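Local coordinates for angiopoietin-related protein 6 (Homo sapiens, PDB 6Y43) that carries a calcium-binding fibrinogen-like globe domain and, as a member of the angiopoietin-like family, is probably a secreted signalling factor, at residues D94-G106 / Y208-L220. Numbering follows the deposited sequence.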
loop_
_atom_site.group_PDB
_atom_site.type_symbol
_atom_site.label_atom_id
_atom_site.label_comp_id
_atom_site.label_asym_id
_atom_site.label_seq_id
_atom_site.Cartn_x
_atom_site.Cartn_y
_atom_site.Cartn_z
ATOM N N ASP A 94 -0.061 14.557 9.516
ATOM C CA ASP A 94 -1.015 13.460 9.496
ATOM C C ASP A 94 -1.364 13.082 8.060
ATOM O O ASP A 94 -1.289 13.908 7.139
ATOM C CB ASP A 94 -2.282 13.843 10.254
ATOM C CG ASP A 94 -2.094 13.792 11.761
ATOM O OD1 ASP A 94 -1.625 12.744 12.267
ATOM O OD2 ASP A 94 -2.408 14.802 12.423
ATOM N N HIS A 95 -1.723 11.807 7.873
ATOM C CA HIS A 95 -2.016 11.277 6.555
ATOM C C HIS A 95 -3.241 10.387 6.597
ATOM O O HIS A 95 -3.463 9.664 7.566
ATOM C CB HIS A 95 -0.855 10.470 5.989
ATOM C CG HIS A 95 0.272 11.327 5.522
ATOM N ND1 HIS A 95 1.215 11.837 6.384
ATOM C CD2 HIS A 95 0.589 11.790 4.290
ATOM C CE1 HIS A 95 2.080 12.568 5.700
ATOM N NE2 HIS A 95 1.724 12.552 4.427
ATOM N N GLU A 96 -3.998 10.422 5.509
ATOM C CA GLU A 96 -5.069 9.473 5.253
ATOM C C GLU A 96 -4.540 8.361 4.358
ATOM O O GLU A 96 -3.800 8.618 3.392
ATOM C CB GLU A 96 -6.251 10.164 4.578
ATOM C CG GLU A 96 -7.406 9.242 4.274
ATOM C CD GLU A 96 -8.616 9.974 3.735
ATOM O OE1 GLU A 96 -8.504 11.195 3.448
ATOM O OE2 GLU A 96 -9.671 9.312 3.585
ATOM N N LEU A 97 -4.904 7.128 4.691
ATOM C CA LEU A 97 -4.644 5.975 3.846
ATOM C C LEU A 97 -5.914 5.571 3.128
ATOM O O LEU A 97 -6.962 5.412 3.769
ATOM C CB LEU A 97 -4.153 4.803 4.685
ATOM C CG LEU A 97 -4.030 3.459 3.987
ATOM C CD1 LEU A 97 -2.845 3.482 3.027
ATOM C CD2 LEU A 97 -3.767 2.402 5.055
ATOM N N LEU A 98 -5.814 5.389 1.812
ATOM C CA LEU A 98 -6.899 4.889 0.987
ATOM C C LEU A 98 -6.469 3.562 0.385
ATOM O O LEU A 98 -5.367 3.456 -0.161
ATOM C CB LEU A 98 -7.239 5.892 -0.125
ATOM C CG LEU A 98 -8.268 5.455 -1.155
ATOM C CD1 LEU A 98 -9.622 5.281 -0.532
ATOM C CD2 LEU A 98 -8.324 6.498 -2.270
ATOM N N VAL A 99 -7.303 2.537 0.530
ATOM C CA VAL A 99 -7.060 1.239 -0.085
ATOM C C VAL A 99 -8.116 1.054 -1.151
ATOM O O VAL A 99 -9.313 1.186 -0.872
ATOM C CB VAL A 99 -7.099 0.086 0.933
ATOM C CG1 VAL A 99 -6.953 -1.226 0.231
ATOM C CG2 VAL A 99 -5.989 0.250 1.979
ATOM N N LEU A 100 -7.681 0.755 -2.362
ATOM C CA LEU A 100 -8.577 0.572 -3.498
ATOM C C LEU A 100 -8.481 -0.879 -3.941
ATOM O O LEU A 100 -7.373 -1.389 -4.140
ATOM C CB LEU A 100 -8.186 1.495 -4.648
ATOM C CG LEU A 100 -8.226 2.994 -4.387
ATOM C CD1 LEU A 100 -7.757 3.724 -5.626
ATOM C CD2 LEU A 100 -9.627 3.451 -4.021
ATOM N N LEU A 101 -9.632 -1.532 -4.116
ATOM C CA LEU A 101 -9.694 -2.940 -4.465
ATOM C C LEU A 101 -10.623 -3.146 -5.649
ATOM O O LEU A 101 -11.636 -2.453 -5.781
ATOM C CB LEU A 101 -10.219 -3.767 -3.290
ATOM C CG LEU A 101 -9.570 -3.490 -1.932
ATOM C CD1 LEU A 101 -10.372 -4.166 -0.851
ATOM C CD2 LEU A 101 -8.115 -4.004 -1.944
ATOM N N GLU A 102 -10.298 -4.135 -6.484
ATOM C CA GLU A 102 -11.198 -4.563 -7.551
ATOM C C GLU A 102 -11.143 -6.078 -7.677
ATOM O O GLU A 102 -10.051 -6.654 -7.772
ATOM C CB GLU A 102 -10.818 -3.914 -8.888
ATOM C CG GLU A 102 -11.720 -4.214 -10.065
ATOM C CD GLU A 102 -11.244 -3.552 -11.360
ATOM O OE1 GLU A 102 -10.494 -2.540 -11.276
ATOM O OE2 GLU A 102 -11.607 -4.047 -12.466
ATOM N N ASP A 103 -12.323 -6.701 -7.756
ATOM C CA ASP A 103 -12.408 -8.136 -7.977
ATOM C C ASP A 103 -12.501 -8.444 -9.468
ATOM O O ASP A 103 -12.508 -7.555 -10.330
ATOM C CB ASP A 103 -13.543 -8.757 -7.150
ATOM C CG ASP A 103 -14.955 -8.531 -7.704
ATOM O OD1 ASP A 103 -15.154 -8.094 -8.860
ATOM O OD2 ASP A 103 -15.896 -8.821 -6.914
ATOM N N TRP A 104 -12.485 -9.737 -9.783
ATOM C CA TRP A 104 -12.427 -10.161 -11.173
ATOM C C TRP A 104 -13.770 -10.019 -11.880
ATOM O O TRP A 104 -13.837 -10.216 -13.095
ATOM C CB TRP A 104 -11.908 -11.596 -11.269
ATOM C CG TRP A 104 -10.434 -11.663 -10.972
ATOM C CD1 TRP A 104 -9.851 -11.781 -9.745
ATOM C CD2 TRP A 104 -9.361 -11.593 -11.920
ATOM N NE1 TRP A 104 -8.480 -11.784 -9.865
ATOM C CE2 TRP A 104 -8.153 -11.681 -11.191
ATOM C CE3 TRP A 104 -9.303 -11.456 -13.313
ATOM C CZ2 TRP A 104 -6.901 -11.641 -11.811
ATOM C CZ3 TRP A 104 -8.063 -11.421 -13.932
ATOM C CH2 TRP A 104 -6.876 -11.503 -13.179
ATOM N N GLY A 105 -14.816 -9.663 -11.160
ATOM C CA GLY A 105 -16.070 -9.318 -11.779
ATOM C C GLY A 105 -16.237 -7.842 -12.013
ATOM O O GLY A 105 -17.301 -7.420 -12.474
ATOM N N GLY A 106 -15.227 -7.034 -11.694
ATOM C CA GLY A 106 -15.311 -5.605 -11.895
ATOM C C GLY A 106 -15.866 -4.805 -10.742
ATOM O O GLY A 106 -15.961 -3.572 -10.863
ATOM N N TYR A 208 -9.848 -15.632 -1.803
ATOM C CA TYR A 208 -9.953 -14.939 -3.078
ATOM C C TYR A 208 -8.664 -14.193 -3.362
ATOM O O TYR A 208 -7.945 -13.806 -2.447
ATOM C CB TYR A 208 -11.131 -13.947 -3.060
ATOM C CG TYR A 208 -11.595 -13.444 -4.415
ATOM C CD1 TYR A 208 -12.520 -14.165 -5.172
ATOM C CD2 TYR A 208 -11.147 -12.234 -4.916
ATOM C CE1 TYR A 208 -12.959 -13.697 -6.393
ATOM C CE2 TYR A 208 -11.581 -11.763 -6.159
ATOM C CZ TYR A 208 -12.481 -12.498 -6.877
ATOM O OH TYR A 208 -12.905 -11.997 -8.095
ATOM N N SER A 209 -8.378 -13.982 -4.643
ATOM C CA SER A 209 -7.256 -13.148 -5.062
ATOM C C SER A 209 -7.784 -11.998 -5.905
ATOM O O SER A 209 -8.343 -12.221 -6.986
ATOM C CB SER A 209 -6.236 -13.960 -5.857
ATOM O OG SER A 209 -5.056 -13.198 -6.042
ATOM N N LEU A 210 -7.602 -10.775 -5.424
ATOM C CA LEU A 210 -8.194 -9.638 -6.103
ATOM C C LEU A 210 -7.444 -9.303 -7.388
ATOM O O LEU A 210 -6.233 -9.512 -7.503
ATOM C CB LEU A 210 -8.229 -8.440 -5.169
ATOM C CG LEU A 210 -9.159 -8.607 -3.973
ATOM C CD1 LEU A 210 -8.753 -7.653 -2.843
ATOM C CD2 LEU A 210 -10.630 -8.370 -4.366
ATOM N N ARG A 211 -8.190 -8.781 -8.362
ATOM C CA ARG A 211 -7.592 -8.422 -9.650
ATOM C C ARG A 211 -6.692 -7.196 -9.537
ATOM O O ARG A 211 -5.637 -7.135 -10.169
ATOM C CB ARG A 211 -8.683 -8.179 -10.687
ATOM C CG ARG A 211 -8.123 -7.789 -12.037
ATOM C CD ARG A 211 -9.180 -7.910 -13.125
ATOM N NE ARG A 211 -10.251 -6.929 -13.009
ATOM C CZ ARG A 211 -11.374 -6.956 -13.735
ATOM N NH1 ARG A 211 -12.284 -6.021 -13.559
ATOM N NH2 ARG A 211 -11.586 -7.917 -14.641
ATOM N N LYS A 212 -7.130 -6.184 -8.796
ATOM C CA LYS A 212 -6.370 -4.955 -8.620
ATOM C C LYS A 212 -6.425 -4.581 -7.154
ATOM O O LYS A 212 -7.446 -4.758 -6.484
ATOM C CB LYS A 212 -6.885 -3.805 -9.484
ATOM C CG LYS A 212 -7.076 -4.129 -10.926
ATOM C CD LYS A 212 -6.734 -2.899 -11.804
ATOM C CE LYS A 212 -7.268 -3.160 -13.229
ATOM N NZ LYS A 212 -8.389 -2.226 -13.577
ATOM N N ALA A 213 -5.307 -4.094 -6.649
ATOM C CA ALA A 213 -5.246 -3.580 -5.293
ATOM C C ALA A 213 -4.246 -2.440 -5.264
ATOM O O ALA A 213 -3.241 -2.485 -5.968
ATOM C CB ALA A 213 -4.840 -4.662 -4.298
ATOM N N ALA A 214 -4.515 -1.416 -4.462
ATOM C CA ALA A 214 -3.528 -0.354 -4.312
ATOM C C ALA A 214 -3.717 0.328 -2.972
ATOM O O ALA A 214 -4.812 0.333 -2.411
ATOM C CB ALA A 214 -3.628 0.695 -5.436
ATOM N N MET A 215 -2.627 0.867 -2.452
ATOM C CA MET A 215 -2.593 1.602 -1.202
ATOM C C MET A 215 -2.086 2.999 -1.510
ATOM O O MET A 215 -1.060 3.153 -2.191
ATOM C CB MET A 215 -1.686 0.925 -0.176
ATOM C CG MET A 215 -2.031 -0.535 0.049
ATOM S SD MET A 215 -0.923 -1.387 1.203
ATOM C CE MET A 215 -1.352 -0.629 2.779
ATOM N N LEU A 216 -2.814 4.017 -1.055
ATOM C CA LEU A 216 -2.478 5.392 -1.424
ATOM C C LEU A 216 -2.544 6.272 -0.182
ATOM O O LEU A 216 -3.323 6.012 0.728
ATOM C CB LEU A 216 -3.424 5.918 -2.506
ATOM C CG LEU A 216 -3.724 4.965 -3.686
ATOM C CD1 LEU A 216 -4.821 4.002 -3.355
ATOM C CD2 LEU A 216 -4.081 5.856 -4.822
ATOM N N ILE A 217 -1.721 7.324 -0.143
ATOM C CA ILE A 217 -1.759 8.250 0.979
ATOM C C ILE A 217 -1.839 9.698 0.501
ATOM O O ILE A 217 -1.459 10.046 -0.620
ATOM C CB ILE A 217 -0.548 8.053 1.916
ATOM C CG1 ILE A 217 0.749 8.309 1.154
ATOM C CG2 ILE A 217 -0.603 6.675 2.527
ATOM C CD1 ILE A 217 1.977 8.257 2.067
ATOM N N ARG A 218 -2.355 10.550 1.386
ATOM C CA ARG A 218 -2.562 11.963 1.147
ATOM C C ARG A 218 -2.488 12.658 2.490
ATOM O O ARG A 218 -2.956 12.095 3.493
ATOM C CB ARG A 218 -3.923 12.193 0.487
ATOM C CG ARG A 218 -4.301 13.623 0.139
ATOM C CD ARG A 218 -5.595 13.604 -0.672
ATOM N NE ARG A 218 -6.813 13.388 0.126
ATOM C CZ ARG A 218 -8.039 13.379 -0.398
ATOM N NH1 ARG A 218 -8.230 13.565 -1.704
ATOM N NH2 ARG A 218 -9.089 13.164 0.379
ATOM N N PRO A 219 -1.930 13.864 2.556
ATOM C CA PRO A 219 -1.978 14.603 3.824
ATOM C C PRO A 219 -3.414 14.752 4.307
ATOM O O PRO A 219 -4.352 14.934 3.522
ATOM C CB PRO A 219 -1.342 15.957 3.477
ATOM C CG PRO A 219 -0.531 15.702 2.234
ATOM C CD PRO A 219 -1.269 14.635 1.485
ATOM N N LEU A 220 -3.586 14.644 5.612
ATOM C CA LEU A 220 -4.895 14.761 6.240
ATOM C C LEU A 220 -4.974 16.127 6.892
ATOM O O LEU A 220 -4.324 16.374 7.908
ATOM C CB LEU A 220 -5.107 13.671 7.280
ATOM C CG LEU A 220 -6.464 13.625 7.964
ATOM C CD1 LEU A 220 -7.608 13.600 6.990
ATOM C CD2 LEU A 220 -6.470 12.397 8.871
HETATM O O HOH W 1 -3.944 17.057 10.430
HETATM O O HOH W 2 -6.939 13.349 3.020
HETATM O O HOH W 3 -5.354 -11.853 -8.308
#
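Arg211 lies along the indole of Trp104, where strands 95-102 and 212-219, antiparallel neighbours in the central sheet of the fibrinogen-like domain, reach a classic beta bulge: Arg211 and Lys212 both face Glu102. From the backbone outward, Arg211 CB sits over the five-membered ring of Trp104, 3.6 Å from its centroid, a CH-pi contact. CG continues across the same ring system, and CD ends 3.6 Å from Trp104 CE3. There the chain bends (chi3 68°), turning the guanidinium so that Asp103 O lies over one face while Glu102 OE2 meets its edge. Arg211 NE bonds weakly to Glu102 OE2 (3.2 Å); NH1 forms a salt bridge to that oxygen, modelled so short that its length is doubtful; NH2 lies 3.6 Å from Trp104 O. Lys212 NZ takes Glu102 OE1 at 3.1 Å. Trp104 NE1 bonds only weakly to Ser209 O, in the ring plane, while backbone Trp104 N donates to Tyr208 OH (2.9 Å, 162°). With Trp104 replaced, an alanine here is likely to leave the methylenes of Arg211 without their aromatic floor and its guanidinium freer to swing from Glu102. One carboxylate shared by two cations probably offsets only part of their positive charge.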